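Local coordinates for conserved exported protein (Bacteroides fragilis, PDB 3CLW) that is of unknown function but probably hydrolyses O-glycosidic bonds in carbohydrates, at residues 422-430 with 441-452; 459-468 with 487-496. All coordinates share one frame; numbering follows the deposited sequence.

Interaction 1 (422-430 with 441-452)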
loop_
_atom_site.group_PDB
_atom_site.type_symbol
_atom_site.label_atom_id
_atom_site.label_comp_id
_atom_site.label_asym_id
_atom_site.label_seq_id
_atom_site.Cartn_x
_atom_site.Cartn_y
_atom_site.Cartn_z
ATOM N N GLU A 422 -2.501 -8.024 -23.819
ATOM C CA GLU A 422 -3.443 -7.309 -24.660
ATOM C C GLU A 422 -4.446 -6.623 -23.774
ATOM O O GLU A 422 -4.797 -5.472 -24.008
ATOM C CB GLU A 422 -4.097 -8.229 -25.706
ATOM C CG GLU A 422 -3.219 -8.373 -26.966
ATOM C CD GLU A 422 -3.608 -9.532 -27.914
ATOM O OE1 GLU A 422 -4.602 -10.267 -27.617
ATOM O OE2 GLU A 422 -2.887 -9.687 -28.956
ATOM N N ALA A 423 -4.873 -7.320 -22.728
ATOM C CA ALA A 423 -5.782 -6.749 -21.737
ATOM C C ALA A 423 -5.252 -5.436 -21.153
ATOM O O ALA A 423 -6.018 -4.494 -20.967
ATOM C CB ALA A 423 -6.050 -7.744 -20.643
ATOM N N ALA A 424 -3.942 -5.369 -20.907
ATOM C CA ALA A 424 -3.304 -4.188 -20.309
ATOM C C ALA A 424 -3.510 -2.867 -21.080
ATOM O O ALA A 424 -3.401 -1.776 -20.499
ATOM C CB ALA A 424 -1.826 -4.442 -20.086
ATOM N N THR A 425 -3.794 -2.945 -22.378
ATOM C CA THR A 425 -3.995 -1.720 -23.164
ATOM C C THR A 425 -5.420 -1.607 -23.663
ATOM O O THR A 425 -5.750 -0.659 -24.374
ATOM C CB THR A 425 -3.005 -1.587 -24.376
ATOM O OG1 THR A 425 -3.031 -2.791 -25.165
ATOM C CG2 THR A 425 -1.606 -1.342 -23.878
ATOM N N SER A 426 -6.260 -2.576 -23.312
ATOM C CA SER A 426 -7.666 -2.533 -23.707
ATOM C C SER A 426 -8.622 -2.638 -22.514
ATOM O O SER A 426 -9.049 -1.611 -21.982
ATOM C CB SER A 426 -7.977 -3.578 -24.797
ATOM O OG SER A 426 -7.745 -4.912 -24.361
ATOM N N LEU A 427 -8.946 -3.857 -22.082
ATOM C CA LEU A 427 -9.982 -4.064 -21.088
ATOM C C LEU A 427 -9.581 -5.087 -20.004
ATOM O O LEU A 427 -9.292 -6.263 -20.311
ATOM C CB LEU A 427 -11.277 -4.477 -21.774
ATOM C CG LEU A 427 -12.479 -4.734 -20.868
ATOM C CD1 LEU A 427 -13.154 -3.425 -20.433
ATOM C CD2 LEU A 427 -13.480 -5.642 -21.544
ATOM N N MET A 428 -9.571 -4.623 -18.749
ATOM C CA MET A 428 -9.162 -5.426 -17.589
ATOM C C MET A 428 -10.349 -5.568 -16.656
ATOM O O MET A 428 -11.040 -4.595 -16.355
ATOM C CB MET A 428 -7.979 -4.775 -16.855
ATOM C CG MET A 428 -6.627 -4.825 -17.595
ATOM S SD MET A 428 -5.385 -3.710 -16.899
ATOM C CE MET A 428 -5.778 -2.254 -17.833
ATOM N N ILE A 429 -10.607 -6.785 -16.202
ATOM C CA ILE A 429 -11.752 -7.023 -15.381
ATOM C C ILE A 429 -11.492 -8.213 -14.473
ATOM O O ILE A 429 -10.846 -9.178 -14.876
ATOM C CB ILE A 429 -13.037 -7.127 -16.252
ATOM C CG1 ILE A 429 -14.260 -7.513 -15.419
ATOM C CG2 ILE A 429 -12.829 -8.108 -17.339
ATOM C CD1 ILE A 429 -15.567 -7.294 -16.152
ATOM N N SER A 430 -11.975 -8.097 -13.230
ATOM C CA SER A 430 -11.729 -9.073 -12.160
ATOM C C SER A 430 -12.943 -9.076 -11.256
ATOM O O SER A 430 -13.686 -8.100 -11.232
ATOM C CB SER A 430 -10.454 -8.706 -11.357
ATOM O OG SER A 430 -10.519 -7.375 -10.821
ATOM N N VAL A 441 -14.835 -5.329 -11.186
ATOM C CA VAL A 441 -14.231 -4.043 -11.495
ATOM C C VAL A 441 -13.617 -4.141 -12.869
ATOM O O VAL A 441 -12.741 -4.976 -13.102
ATOM C CB VAL A 441 -13.162 -3.611 -10.441
ATOM C CG1 VAL A 441 -12.596 -2.242 -10.765
ATOM C CG2 VAL A 441 -13.738 -3.610 -9.036
ATOM N N ALA A 442 -14.102 -3.298 -13.769
ATOM C CA ALA A 442 -13.727 -3.304 -15.163
ATOM C C ALA A 442 -13.008 -2.032 -15.523
ATOM O O ALA A 442 -13.517 -0.932 -15.297
ATOM C CB ALA A 442 -14.961 -3.476 -16.042
ATOM N N ILE A 443 -11.814 -2.170 -16.072
ATOM C CA ILE A 443 -11.100 -0.998 -16.573
ATOM C C ILE A 443 -11.172 -0.973 -18.072
ATOM O O ILE A 443 -10.704 -1.914 -18.725
ATOM C CB ILE A 443 -9.603 -0.984 -16.169
ATOM C CG1 ILE A 443 -9.451 -1.209 -14.664
ATOM C CG2 ILE A 443 -8.930 0.327 -16.640
ATOM C CD1 ILE A 443 -8.030 -1.529 -14.251
ATOM N N ASN A 444 -11.738 0.112 -18.609
ATOM C CA ASN A 444 -11.694 0.368 -20.039
ATOM C C ASN A 444 -10.541 1.311 -20.393
ATOM O O ASN A 444 -10.674 2.548 -20.356
ATOM C CB ASN A 444 -13.031 0.903 -20.560
ATOM C CG ASN A 444 -13.076 0.964 -22.092
ATOM O OD1 ASN A 444 -12.059 0.807 -22.763
ATOM N ND2 ASN A 444 -14.254 1.195 -22.637
ATOM N N TYR A 445 -9.409 0.703 -20.756
ATOM C CA TYR A 445 -8.168 1.444 -20.956
ATOM C C TYR A 445 -8.123 2.034 -22.350
ATOM O O TYR A 445 -7.306 2.914 -22.621
ATOM C CB TYR A 445 -6.952 0.539 -20.727
ATOM C CG TYR A 445 -5.726 1.284 -20.260
ATOM C CD1 TYR A 445 -5.574 1.624 -18.915
ATOM C CD2 TYR A 445 -4.729 1.663 -21.158
ATOM C CE1 TYR A 445 -4.468 2.306 -18.463
ATOM C CE2 TYR A 445 -3.618 2.373 -20.724
ATOM C CZ TYR A 445 -3.491 2.679 -19.359
ATOM O OH TYR A 445 -2.398 3.375 -18.888
ATOM N N SER A 446 -8.992 1.533 -23.234
ATOM C CA SER A 446 -8.999 1.933 -24.642
ATOM C C SER A 446 -9.700 3.275 -24.806
ATOM O O SER A 446 -10.378 3.753 -23.882
ATOM C CB SER A 446 -9.729 0.884 -25.490
ATOM O OG SER A 446 -11.138 1.029 -25.347
ATOM N N LYS A 447 -9.558 3.865 -25.991
ATOM C CA LYS A 447 -10.245 5.115 -26.336
ATOM C C LYS A 447 -11.631 4.912 -26.943
ATOM O O LYS A 447 -12.251 5.876 -27.422
ATOM C CB LYS A 447 -9.398 5.944 -27.291
ATOM C CG LYS A 447 -8.233 6.646 -26.647
ATOM C CD LYS A 447 -7.297 7.186 -27.713
ATOM C CE LYS A 447 -6.227 6.167 -28.080
ATOM N NZ LYS A 447 -4.999 6.865 -28.582
ATOM N N GLU A 448 -12.136 3.685 -26.888
ATOM C CA GLU A 448 -13.449 3.369 -27.427
ATOM C C GLU A 448 -14.384 2.844 -26.348
ATOM O O GLU A 448 -14.000 1.991 -25.550
ATOM C CB GLU A 448 -13.336 2.324 -28.558
ATOM N N ASN A 449 -15.622 3.334 -26.355
ATOM C CA ASN A 449 -16.659 2.827 -25.470
ATOM C C ASN A 449 -16.869 1.357 -25.790
ATOM O O ASN A 449 -16.881 0.973 -26.960
ATOM C CB ASN A 449 -17.980 3.607 -25.632
ATOM C CG ASN A 449 -17.801 5.155 -25.549
ATOM O OD1 ASN A 449 -17.148 5.710 -24.636
ATOM N ND2 ASN A 449 -18.413 5.848 -26.502
ATOM N N GLN A 450 -17.003 0.523 -24.770
ATOM C CA GLN A 450 -17.211 -0.901 -25.002
ATOM C C GLN A 450 -18.498 -1.338 -24.311
ATOM O O GLN A 450 -18.921 -0.712 -23.344
ATOM C CB GLN A 450 -15.989 -1.711 -24.544
ATOM N N VAL A 451 -19.152 -2.365 -24.848
ATOM C CA VAL A 451 -20.358 -2.926 -24.235
ATOM C C VAL A 451 -20.038 -4.356 -23.846
ATOM O O VAL A 451 -19.392 -5.077 -24.613
ATOM C CB VAL A 451 -21.592 -2.899 -25.176
ATOM C CG1 VAL A 451 -22.831 -3.449 -24.468
ATOM C CG2 VAL A 451 -21.882 -1.479 -25.662
ATOM N N ILE A 452 -20.457 -4.757 -22.646
ATOM C CA ILE A 452 -20.184 -6.111 -22.171
ATOM C C ILE A 452 -21.432 -6.797 -21.638
ATOM O O ILE A 452 -22.409 -6.140 -21.294
ATOM C CB ILE A 452 -19.041 -6.154 -21.099
ATOM C CG1 ILE A 452 -19.472 -5.488 -19.786
ATOM C CG2 ILE A 452 -17.738 -5.527 -21.631
ATOM C CD1 ILE A 452 -18.680 -5.974 -18.577
HETATM O O HOH W 1 -10.099 -5.403 -12.245
#
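The antiparallel beta hairpin of strands 427-433 and 438-444 forms this contact, its short strand segments running at 174° to each other. Met428 and Ile443 are a hydrogen-bonded pair, with Ile443 N to Met428 O at 2.6 Å and Met428 N to Ile443 O at 2.9 Å; Ser430 and Val441 repeat the pattern. Just before the first strand begins, Ser426 O accepts from Tyr445 N, and weakly from Ser446 N.

One face carries Met428 and Ile443, turned to helices 328-347 and 391-400. The Met428 chain bends at chi3 (-88°), which lays it alongside Tyr445, with CE 4.0 Å from ring atom CD1. Ala424 O sits over one face of that ring, offset toward its rim, while the phenol reaches Glu321. On the other face Ile429 and Ile452 meet tip to tip, CD1 to CD1 at 4.2 Å, and Ile429 CD1 also touches Ala442 CB.

Beyond the strand, Ser446 OG donates in the carbonyl plane to a lone pair of Asn444 OD1 at 2.8 Å, and in an ST turn it accepts from Glu448 N at 3.2 Å. Ser430 OG bonds to Tyr432 OH, and a water nearby donates to Val441 O at 2.8 Å.

Interaction 2 (459-468 with 487-496)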
loop_
_atom_site.group_PDB
_atom_site.type_symbol
_atom_site.label_atom_id
_atom_site.label_comp_id
_atom_site.label_asym_id
_atom_site.label_seq_id
_atom_site.Cartn_x
_atom_site.Cartn_y
_atom_site.Cartn_z
ATOM N N ALA A 459 -28.374 -13.918 -12.037
ATOM C CA ALA A 459 -28.575 -12.490 -11.816
ATOM C C ALA A 459 -28.785 -11.707 -13.110
ATOM O O ALA A 459 -28.120 -11.954 -14.127
ATOM C CB ALA A 459 -27.408 -11.911 -11.029
ATOM N N GLN A 460 -29.703 -10.747 -13.026
ATOM C CA GLN A 460 -30.098 -9.892 -14.134
ATOM C C GLN A 460 -29.541 -8.463 -14.010
ATOM O O GLN A 460 -29.246 -7.818 -15.033
ATOM C CB GLN A 460 -31.635 -9.842 -14.207
ATOM N N LYS A 461 -29.408 -7.964 -12.774
ATOM C CA LYS A 461 -28.941 -6.588 -12.564
ATOM C C LYS A 461 -27.833 -6.400 -11.514
ATOM O O LYS A 461 -27.649 -7.236 -10.607
ATOM C CB LYS A 461 -30.108 -5.641 -12.265
ATOM C CG LYS A 461 -30.892 -5.990 -11.029
ATOM C CD LYS A 461 -32.100 -5.075 -10.892
ATOM C CE LYS A 461 -33.045 -5.498 -9.745
ATOM N NZ LYS A 461 -32.401 -5.424 -8.392
ATOM N N GLY A 462 -27.106 -5.290 -11.666
ATOM C CA GLY A 462 -26.158 -4.816 -10.674
ATOM C C GLY A 462 -26.085 -3.301 -10.591
ATOM O O GLY A 462 -26.390 -2.603 -11.546
ATOM N N LYS A 463 -25.682 -2.798 -9.431
ATOM C CA LYS A 463 -25.402 -1.384 -9.251
ATOM C C LYS A 463 -24.064 -1.016 -9.864
ATOM O O LYS A 463 -23.069 -1.739 -9.719
ATOM C CB LYS A 463 -25.461 -1.019 -7.772
ATOM C CG LYS A 463 -26.873 -1.093 -7.244
ATOM C CD LYS A 463 -26.967 -0.890 -5.736
ATOM C CE LYS A 463 -28.417 -0.913 -5.318
ATOM N NZ LYS A 463 -28.594 -0.437 -3.930
ATOM N N VAL A 464 -24.052 0.092 -10.590
ATOM C CA VAL A 464 -22.864 0.498 -11.292
ATOM C C VAL A 464 -22.341 1.792 -10.679
ATOM O O VAL A 464 -23.124 2.720 -10.376
ATOM C CB VAL A 464 -23.132 0.664 -12.801
ATOM C CG1 VAL A 464 -21.952 1.304 -13.504
ATOM C CG2 VAL A 464 -23.479 -0.668 -13.422
ATOM N N TYR A 465 -21.014 1.821 -10.485
ATOM C CA TYR A 465 -20.276 2.975 -9.962
ATOM C C TYR A 465 -19.133 3.261 -10.910
ATOM O O TYR A 465 -18.379 2.354 -11.264
ATOM C CB TYR A 465 -19.767 2.668 -8.567
ATOM C CG TYR A 465 -20.851 2.252 -7.611
ATOM C CD1 TYR A 465 -21.497 3.199 -6.796
ATOM C CD2 TYR A 465 -21.251 0.913 -7.508
ATOM C CE1 TYR A 465 -22.511 2.801 -5.896
ATOM C CE2 TYR A 465 -22.248 0.517 -6.612
ATOM C CZ TYR A 465 -22.883 1.462 -5.824
ATOM O OH TYR A 465 -23.876 1.074 -4.932
ATOM N N LEU A 466 -19.000 4.518 -11.320
ATOM C CA LEU A 466 -18.202 4.887 -12.485
ATOM C C LEU A 466 -17.270 6.074 -12.242
ATOM O O LEU A 466 -17.713 7.122 -11.736
ATOM C CB LEU A 466 -19.150 5.222 -13.636
ATOM C CG LEU A 466 -18.685 5.262 -15.084
ATOM C CD1 LEU A 466 -18.115 3.915 -15.473
ATOM C CD2 LEU A 466 -19.853 5.588 -15.989
ATOM N N THR A 467 -15.989 5.873 -12.595
ATOM C CA THR A 467 -14.946 6.901 -12.569
ATOM C C THR A 467 -14.433 7.192 -13.994
ATOM O O THR A 467 -13.974 6.306 -14.708
ATOM C CB THR A 467 -13.750 6.492 -11.665
ATOM O OG1 THR A 467 -14.217 6.218 -10.347
ATOM C CG2 THR A 467 -12.707 7.614 -11.584
ATOM N N THR A 468 -14.543 8.448 -14.402
ATOM C CA THR A 468 -14.075 8.876 -15.700
ATOM C C THR A 468 -13.374 10.223 -15.542
ATOM O O THR A 468 -13.163 10.710 -14.413
ATOM C CB THR A 468 -15.249 9.079 -16.689
ATOM O OG1 THR A 468 -16.064 10.158 -16.222
ATOM C CG2 THR A 468 -16.079 7.833 -16.815
ATOM N N PRO A 487 -17.662 3.249 -20.655
ATOM C CA PRO A 487 -17.129 4.408 -21.393
ATOM C C PRO A 487 -15.650 4.212 -21.661
ATOM O O PRO A 487 -14.978 3.512 -20.899
ATOM C CB PRO A 487 -17.332 5.576 -20.417
ATOM C CG PRO A 487 -18.388 5.084 -19.450
ATOM C CD PRO A 487 -18.120 3.622 -19.304
ATOM N N ALA A 488 -15.151 4.784 -22.750
ATOM C CA ALA A 488 -13.716 4.794 -23.003
ATOM C C ALA A 488 -13.045 5.464 -21.819
ATOM O O ALA A 488 -13.618 6.380 -21.229
ATOM C CB ALA A 488 -13.420 5.574 -24.240
ATOM N N ARG A 489 -11.856 4.985 -21.461
ATOM C CA ARG A 489 -11.029 5.600 -20.418
ATOM C C ARG A 489 -11.720 5.730 -19.018
ATOM O O ARG A 489 -11.710 6.799 -18.367
ATOM C CB ARG A 489 -10.454 6.921 -20.941
ATOM C CG ARG A 489 -9.706 6.761 -22.277
ATOM C CD ARG A 489 -8.470 5.875 -22.108
ATOM N NE ARG A 489 -7.410 6.609 -21.425
ATOM C CZ ARG A 489 -6.293 6.075 -20.947
ATOM N NH1 ARG A 489 -6.061 4.777 -21.076
ATOM N NH2 ARG A 489 -5.404 6.852 -20.327
ATOM N N SER A 490 -12.282 4.607 -18.567
ATOM C CA SER A 490 -13.089 4.561 -17.357
ATOM C C SER A 490 -12.778 3.356 -16.496
ATOM O O SER A 490 -12.262 2.354 -16.998
ATOM C CB SER A 490 -14.561 4.480 -17.740
ATOM O OG SER A 490 -14.900 3.193 -18.244
ATOM N N VAL A 491 -13.124 3.449 -15.210
ATOM C CA VAL A 491 -13.204 2.288 -14.337
ATOM C C VAL A 491 -14.628 2.139 -13.819
ATOM O O VAL A 491 -15.210 3.093 -13.322
ATOM C CB VAL A 491 -12.231 2.389 -13.147
ATOM C CG1 VAL A 491 -12.121 1.040 -12.463
ATOM C CG2 VAL A 491 -10.876 2.854 -13.616
ATOM N N ALA A 492 -15.206 0.956 -13.963
ATOM C CA ALA A 492 -16.570 0.689 -13.447
ATOM C C ALA A 492 -16.514 -0.394 -12.408
ATOM O O ALA A 492 -15.817 -1.387 -12.592
ATOM C CB ALA A 492 -17.511 0.257 -14.565
ATOM N N THR A 493 -17.216 -0.186 -11.303
ATOM C CA THR A 493 -17.500 -1.272 -10.389
ATOM C C THR A 493 -18.964 -1.660 -10.519
ATOM O O THR A 493 -19.840 -0.782 -10.498
ATOM C CB THR A 493 -17.174 -0.905 -8.970
ATOM O OG1 THR A 493 -15.807 -0.510 -8.950
ATOM C CG2 THR A 493 -17.362 -2.122 -8.037
ATOM N N ILE A 494 -19.186 -2.978 -10.666
ATOM C CA ILE A 494 -20.505 -3.568 -10.785
ATOM C C ILE A 494 -20.751 -4.503 -9.610
ATOM O O ILE A 494 -20.027 -5.499 -9.417
ATOM C CB ILE A 494 -20.681 -4.308 -12.151
ATOM C CG1 ILE A 494 -20.423 -3.355 -13.343
ATOM C CG2 ILE A 494 -22.071 -4.936 -12.249
ATOM C CD1 ILE A 494 -19.067 -3.537 -14.020
ATOM N N VAL A 495 -21.773 -4.177 -8.821
ATOM C CA VAL A 495 -22.086 -4.925 -7.599
ATOM C C VAL A 495 -23.385 -5.704 -7.743
ATOM O O VAL A 495 -24.437 -5.112 -7.986
ATOM C CB VAL A 495 -22.215 -3.988 -6.358
ATOM C CG1 VAL A 495 -22.456 -4.804 -5.110
ATOM C CG2 VAL A 495 -20.980 -3.118 -6.200
ATOM N N VAL A 496 -23.326 -7.019 -7.539
ATOM C CA VAL A 496 -24.493 -7.892 -7.764
ATOM C C VAL A 496 -25.180 -8.386 -6.476
ATOM O O VAL A 496 -24.499 -8.884 -5.574
ATOM C CB VAL A 496 -24.130 -9.060 -8.694
ATOM C CG1 VAL A 496 -25.290 -10.052 -8.808
ATOM C CG2 VAL A 496 -23.730 -8.509 -10.073
#
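Thr493 N donates to Tyr465 O at 2.8 Å, the shortest backbone bond between strands 461-467 and 490-495, which pair antiparallel. Three hydrogen-bonded pairs, Lys463 with Val495, Tyr465 with Thr493 and Thr467 with Val491, each exchange two such bonds. Ser490 OG donates to Pro487 O at 2.7 Å, and so ties the start of strand 490-495 back to the loop before it. There Arg489 and Ser490 together face Asn444 in a G1 beta bulge, Arg489 having backbone angles that are both positive.

Tyr465 CG stands anti to the carbonyl carbon (chi1 -56°); Thr493 O lies at the edge of the ring, near CD2, and CE2 meets Val495 CG2 obliquely at 3.9 Å. On the opposite face Leu466 holds its CG anti to the backbone N (chi1 -162°) and divides its branches, CD1 packing on Ala492 CB at 3.8 Å and CD2 meeting Pro487 CG tip to tip at 3.8 Å. Val464 CG2 lies alongside Ile494 CG1 at 4.1 Å.

Strand 474-480 pairs with the far side of 461-467, and strand 438-444 with that of 490-495. Helix 391-400 covers Thr467 and Val491, and its Asn398 bonds to both Thr467 OG1 and Thr493 OG1.

Overall arrangement
Interactions 1 and 2 lie about 12 Å apart, centre to centre, and are joined because strands 438-444 and 490-495 are neighbours: Asn444 N probably bonds to Ser490 O at 2.8 Å. A second tie is Arg489, whose NH1 probably bonds to Tyr445 O at 2.7 Å while its guanidinium makes a cation-pi contact with the Tyr445 ring. Both contacts are mostly buried, with helix 391-400 against one face of each. Interaction 1 closes a hairpin, and its side-chain bonds cluster around Asn444, Ser446 and Glu448, beyond the strand end; interaction 2 pairs strands not consecutive in the chain through three residue pairs that each exchange two backbone hydrogen bonds, with exposed lysines near one end.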